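Local coordinates for hypothetical protein (Nitrosomonas europaea, PDB 2IN3), which is a putative disulfide isomerase of the DsbA family, FrnE-like subfamily, and probably acts as a thiol-disulfide oxidoreductase, at residues F24-Y35 and Y195-D206. Residues are numbered along the deposited sequence; the frame is centred on the assembly and turned at random. Where two conformers were deposited one is given.
With EDO (1,2-ethanediol), chain E.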
loop_
_atom_site.group_PDB
_atom_site.type_symbol
_atom_site.label_atom_id
_atom_site.label_comp_id
_atom_site.label_asym_id
_atom_site.label_seq_id
_atom_site.Cartn_x
_atom_site.Cartn_y
_atom_site.Cartn_z
ATOM N N PHE A 24 -6.777 -1.998 -6.638
ATOM C CA PHE A 24 -5.783 -2.925 -7.186
ATOM C C PHE A 24 -5.506 -4.069 -6.210
ATOM O O PHE A 24 -4.809 -5.027 -6.574
ATOM C CB PHE A 24 -4.488 -2.122 -7.399
ATOM C CG PHE A 24 -3.434 -2.805 -8.234
ATOM C CD1 PHE A 24 -3.623 -2.997 -9.588
ATOM C CD2 PHE A 24 -2.230 -3.228 -7.639
ATOM C CE1 PHE A 24 -2.624 -3.590 -10.378
ATOM C CE2 PHE A 24 -1.211 -3.802 -8.410
ATOM C CZ PHE A 24 -1.412 -3.974 -9.788
ATOM N N ALA A 25 -6.033 -3.988 -4.984
ATOM C CA ALA A 25 -5.735 -5.060 -3.992
ATOM C C ALA A 25 -6.022 -6.500 -4.516
ATOM O O ALA A 25 -5.185 -7.401 -4.316
ATOM C CB ALA A 25 -6.384 -4.790 -2.628
ATOM N N PRO A 26 -7.180 -6.731 -5.189
ATOM C CA PRO A 26 -7.387 -8.076 -5.746
ATOM C C PRO A 26 -6.365 -8.487 -6.813
ATOM O O PRO A 26 -6.091 -9.679 -6.977
ATOM C CB PRO A 26 -8.785 -7.981 -6.371
ATOM C CG PRO A 26 -9.476 -6.918 -5.574
ATOM C CD PRO A 26 -8.382 -5.886 -5.394
ATOM N N VAL A 27 -5.823 -7.513 -7.553
ATOM C CA VAL A 27 -4.900 -7.802 -8.655
ATOM C C VAL A 27 -3.542 -8.201 -8.069
ATOM O O VAL A 27 -2.944 -9.220 -8.439
ATOM C CB VAL A 27 -4.727 -6.559 -9.561
ATOM C CG1 VAL A 27 -3.687 -6.835 -10.686
ATOM C CG2 VAL A 27 -6.084 -6.130 -10.129
ATOM N N ILE A 28 -3.043 -7.414 -7.134
ATOM C CA ILE A 28 -1.764 -7.779 -6.508
ATOM C C ILE A 28 -1.863 -9.075 -5.675
ATOM O O ILE A 28 -0.905 -9.863 -5.627
ATOM C CB ILE A 28 -1.099 -6.559 -5.741
ATOM C CG1 ILE A 28 0.380 -6.882 -5.382
ATOM C CG2 ILE A 28 -1.898 -6.234 -4.476
ATOM C CD1 ILE A 28 1.291 -7.079 -6.642
ATOM N N GLU A 29 -3.035 -9.354 -5.081
ATOM C CA GLU A 29 -3.263 -10.656 -4.406
ATOM C C GLU A 29 -3.075 -11.830 -5.419
ATOM O O GLU A 29 -2.389 -12.827 -5.127
ATOM C CB GLU A 29 -4.665 -10.738 -3.768
ATOM C CG GLU A 29 -5.017 -12.125 -3.111
ATOM C CD GLU A 29 -6.548 -12.364 -2.863
ATOM O OE1 GLU A 29 -7.364 -11.424 -3.052
ATOM O OE2 GLU A 29 -6.936 -13.513 -2.484
ATOM N N ASN A 30 -3.712 -11.712 -6.575
ATOM C CA ASN A 30 -3.588 -12.744 -7.603
ATOM C C ASN A 30 -2.157 -12.907 -8.091
ATOM O O ASN A 30 -1.667 -14.032 -8.241
ATOM C CB ASN A 30 -4.527 -12.498 -8.782
ATOM C CG ASN A 30 -4.637 -13.737 -9.693
ATOM O OD1 ASN A 30 -3.793 -13.980 -10.563
ATOM N ND2 ASN A 30 -5.666 -14.551 -9.459
ATOM N N ILE A 31 -1.476 -11.774 -8.315
ATOM C CA ILE A 31 -0.073 -11.791 -8.738
ATOM C C ILE A 31 0.792 -12.534 -7.698
ATOM O O ILE A 31 1.555 -13.451 -8.041
ATOM C CB ILE A 31 0.450 -10.351 -8.959
ATOM C CG1 ILE A 31 -0.225 -9.715 -10.168
ATOM C CG2 ILE A 31 1.995 -10.362 -9.179
ATOM C CD1 ILE A 31 0.014 -8.161 -10.250
ATOM N N ARG A 32 0.660 -12.147 -6.433
ATOM C CA ARG A 32 1.323 -12.883 -5.321
ATOM C C ARG A 32 0.991 -14.347 -5.316
ATOM O O ARG A 32 1.846 -15.185 -5.039
ATOM C CB ARG A 32 0.935 -12.311 -3.944
ATOM C CG ARG A 32 1.429 -10.902 -3.733
ATOM C CD ARG A 32 1.035 -10.402 -2.371
ATOM N NE ARG A 32 1.680 -11.208 -1.366
ATOM C CZ ARG A 32 1.075 -11.821 -0.373
ATOM N NH1 ARG A 32 -0.234 -11.714 -0.191
ATOM N NH2 ARG A 32 1.794 -12.530 0.451
ATOM N N GLN A 33 -0.265 -14.686 -5.554
ATOM C CA GLN A 33 -0.638 -16.089 -5.522
ATOM C C GLN A 33 0.033 -16.838 -6.686
ATOM O O GLN A 33 0.522 -17.943 -6.482
ATOM C CB GLN A 33 -2.162 -16.249 -5.541
ATOM C CG GLN A 33 -2.822 -15.832 -4.194
ATOM C CD GLN A 33 -4.364 -15.717 -4.236
ATOM O OE1 GLN A 33 -4.985 -15.556 -5.316
ATOM N NE2 GLN A 33 -4.984 -15.777 -3.053
ATOM N N GLU A 34 0.120 -16.203 -7.855
ATOM C CA GLU A 34 0.553 -16.885 -9.069
ATOM C C GLU A 34 2.073 -16.885 -9.274
ATOM O O GLU A 34 2.649 -17.886 -9.745
ATOM C CB GLU A 34 -0.136 -16.262 -10.279
ATOM C CG GLU A 34 -0.440 -17.276 -11.349
ATOM C CD GLU A 34 -0.932 -16.654 -12.648
ATOM O OE1 GLU A 34 -0.684 -17.273 -13.685
ATOM O OE2 GLU A 34 -1.576 -15.578 -12.626
ATOM N N TYR A 35 2.725 -15.783 -8.904
ATOM C CA TYR A 35 4.135 -15.588 -9.227
ATOM C C TYR A 35 5.147 -15.783 -8.093
ATOM O O TYR A 35 6.349 -15.610 -8.319
ATOM C CB TYR A 35 4.339 -14.206 -9.847
ATOM C CG TYR A 35 3.700 -14.040 -11.214
ATOM C CD1 TYR A 35 4.450 -14.200 -12.383
ATOM C CD2 TYR A 35 2.345 -13.734 -11.327
ATOM C CE1 TYR A 35 3.853 -14.068 -13.656
ATOM C CE2 TYR A 35 1.740 -13.597 -12.566
ATOM C CZ TYR A 35 2.496 -13.740 -13.723
ATOM O OH TYR A 35 1.877 -13.563 -14.934
ATOM N N TYR A 195 -3.108 1.725 -11.673
ATOM C CA TYR A 195 -3.985 0.547 -11.741
ATOM C C TYR A 195 -4.036 0.011 -13.178
ATOM O O TYR A 195 -4.219 0.779 -14.131
ATOM C CB TYR A 195 -5.421 0.914 -11.316
ATOM C CG TYR A 195 -6.438 -0.199 -11.581
ATOM C CD1 TYR A 195 -6.692 -1.206 -10.622
ATOM C CD2 TYR A 195 -7.130 -0.250 -12.782
ATOM C CE1 TYR A 195 -7.617 -2.248 -10.895
ATOM C CE2 TYR A 195 -8.061 -1.250 -13.045
ATOM C CZ TYR A 195 -8.289 -2.249 -12.105
ATOM O OH TYR A 195 -9.218 -3.218 -12.421
ATOM N N ARG A 196 -3.876 -1.299 -13.336
ATOM C CA ARG A 196 -4.215 -1.953 -14.625
ATOM C C ARG A 196 -4.834 -3.298 -14.256
ATOM O O ARG A 196 -4.549 -3.834 -13.174
ATOM C CB ARG A 196 -2.965 -2.135 -15.531
ATOM C CG ARG A 196 -2.359 -0.809 -16.080
ATOM C CD ARG A 196 -1.197 -1.007 -17.079
ATOM N NE ARG A 196 -1.718 -1.369 -18.411
ATOM C CZ ARG A 196 -0.988 -1.745 -19.467
ATOM N NH1 ARG A 196 -1.600 -2.066 -20.603
ATOM N NH2 ARG A 196 0.343 -1.794 -19.411
ATOM N N PRO A 197 -5.692 -3.850 -15.128
ATOM C CA PRO A 197 -6.278 -5.179 -14.877
ATOM C C PRO A 197 -5.247 -6.310 -14.844
ATOM O O PRO A 197 -4.144 -6.169 -15.388
ATOM C CB PRO A 197 -7.255 -5.364 -16.044
ATOM C CG PRO A 197 -7.524 -3.972 -16.552
ATOM C CD PRO A 197 -6.240 -3.227 -16.349
ATOM N N ILE A 198 -5.611 -7.407 -14.195
ATOM C CA ILE A 198 -4.731 -8.584 -14.043
ATOM C C ILE A 198 -4.222 -9.129 -15.396
ATOM O O ILE A 198 -3.081 -9.608 -15.485
ATOM C CB ILE A 198 -5.424 -9.692 -13.171
ATOM C CG1 ILE A 198 -4.484 -10.818 -12.753
ATOM C CG2 ILE A 198 -6.621 -10.320 -13.874
ATOM C CD1 ILE A 198 -3.313 -10.400 -11.915
ATOM N N GLU A 199 -5.042 -9.033 -16.447
ATOM C CA GLU A 199 -4.615 -9.555 -17.767
ATOM C C GLU A 199 -3.408 -8.776 -18.297
ATOM O O GLU A 199 -2.439 -9.366 -18.785
ATOM C CB GLU A 199 -5.770 -9.533 -18.794
ATOM C CG GLU A 199 -6.834 -10.592 -18.538
ATOM C CD GLU A 199 -7.884 -10.139 -17.505
ATOM O OE1 GLU A 199 -7.929 -8.937 -17.151
ATOM O OE2 GLU A 199 -8.659 -11.002 -17.053
ATOM N N ALA A 200 -3.457 -7.445 -18.190
ATOM C CA ALA A 200 -2.326 -6.624 -18.631
ATOM C C ALA A 200 -1.057 -6.919 -17.815
ATOM O O ALA A 200 0.029 -6.988 -18.372
ATOM C CB ALA A 200 -2.670 -5.148 -18.569
ATOM N N LEU A 201 -1.195 -7.133 -16.523
ATOM C CA LEU A 201 -0.011 -7.304 -15.691
ATOM C C LEU A 201 0.578 -8.701 -15.833
ATOM O O LEU A 201 1.794 -8.870 -15.752
ATOM C CB LEU A 201 -0.319 -6.960 -14.250
ATOM C CG LEU A 201 -0.882 -5.534 -14.219
ATOM C CD1 LEU A 201 -1.762 -5.390 -13.038
ATOM C CD2 LEU A 201 0.219 -4.478 -14.225
ATOM N N ARG A 202 -0.283 -9.683 -16.095
ATOM C CA ARG A 202 0.201 -11.023 -16.481
ATOM C C ARG A 202 1.106 -10.937 -17.714
ATOM O O ARG A 202 2.204 -11.496 -17.728
ATOM C CB ARG A 202 -0.964 -11.951 -16.711
ATOM C CG ARG A 202 -1.480 -12.585 -15.402
ATOM C CD ARG A 202 -2.846 -13.163 -15.599
ATOM N NE ARG A 202 -3.342 -13.765 -14.365
ATOM C CZ ARG A 202 -4.590 -14.196 -14.217
ATOM N NH1 ARG A 202 -5.437 -14.143 -15.237
ATOM N NH2 ARG A 202 -4.981 -14.715 -13.060
ATOM N N GLN A 203 0.645 -10.225 -18.745
ATOM C CA GLN A 203 1.461 -10.004 -19.949
ATOM C C GLN A 203 2.830 -9.406 -19.598
ATOM O O GLN A 203 3.869 -9.908 -20.032
ATOM C CB GLN A 203 0.732 -9.093 -20.959
ATOM C CG GLN A 203 1.449 -8.931 -22.316
ATOM C CD GLN A 203 2.367 -7.712 -22.388
ATOM O OE1 GLN A 203 1.927 -6.575 -22.203
ATOM N NE2 GLN A 203 3.645 -7.945 -22.690
ATOM N N LEU A 204 2.807 -8.316 -18.832
ATOM C CA LEU A 204 4.023 -7.557 -18.513
ATOM C C LEU A 204 5.004 -8.414 -17.706
ATOM O O LEU A 204 6.179 -8.565 -18.077
ATOM C CB LEU A 204 3.659 -6.275 -17.734
ATOM C CG LEU A 204 2.830 -5.303 -18.591
ATOM C CD1 LEU A 204 2.269 -4.144 -17.749
ATOM C CD2 LEU A 204 3.645 -4.826 -19.766
ATOM N N LEU A 205 4.492 -9.055 -16.668
ATOM C CA LEU A 205 5.326 -9.955 -15.850
ATOM C C LEU A 205 5.845 -11.145 -16.640
ATOM O O LEU A 205 7.020 -11.494 -16.525
ATOM C CB LEU A 205 4.594 -10.409 -14.588
ATOM C CG LEU A 205 4.216 -9.233 -13.678
ATOM C CD1 LEU A 205 3.225 -9.721 -12.594
ATOM C CD2 LEU A 205 5.451 -8.561 -13.065
ATOM N N ASP A 206 4.968 -11.757 -17.440
ATOM C CA ASP A 206 5.363 -12.904 -18.253
ATOM C C ASP A 206 6.540 -12.547 -19.169
ATOM O O ASP A 206 7.490 -13.312 -19.299
ATOM C CB ASP A 206 4.175 -13.396 -19.081
ATOM C CG ASP A 206 3.118 -14.140 -18.242
ATOM O OD1 ASP A 206 3.375 -14.463 -17.056
ATOM O OD2 ASP A 206 2.036 -14.451 -18.805
HETATM C C1 EDO E . 0.578 -15.218 -1.457
HETATM O O1 EDO E . -0.640 -15.959 -1.455
HETATM C C2 EDO E . 1.742 -16.131 -1.842
HETATM O O2 EDO E . 1.201 -17.291 -2.482
#
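R202 reaches from helix 198-211 to N30 and E34 of helix 19-35. Its CB lies 3.7 Å from Y35 OH, and its CG also passes the edge of that ring. CD runs on near E34 OE2. In the conformer given, NE makes a bent 3.1 Å bond to the syn lone pair of E34 OE2, as part of a salt bridge. At the tip, NH2 bonds N30 OD1 at 2.9 Å from above the amide's carbonyl plane. I198 CG1 packs on one guanidinium face. With an alanine here, E34 would probably lose its charge partner and N30 would be freer to turn. Y35 OH donates to D206 OD1 at 2.7 Å. L205 CD1 makes a CH-pi contact over the centre of the Y35 ring, 4.2 Å from the centroid. Deeper in, V27 CG1 stands anti to its backbone N (chi1 177°) and, in the conformer given, touches L201 CD1 at 3.4 Å. I198 CD1 fits against I31 CG1. The F24 ring turns its edge to Y195 CD1 and R196 O. The short helical segments cross at -38° and pack side by side on the sheet of the thioredoxin fold, where I31 and L205 both touch L10 of strand 9-14. The chemistry is thus divided: apolar side chains fill the space between the helices and the sheet, and the R202 bonds to N30 and E34 join the helices on the more exposed side.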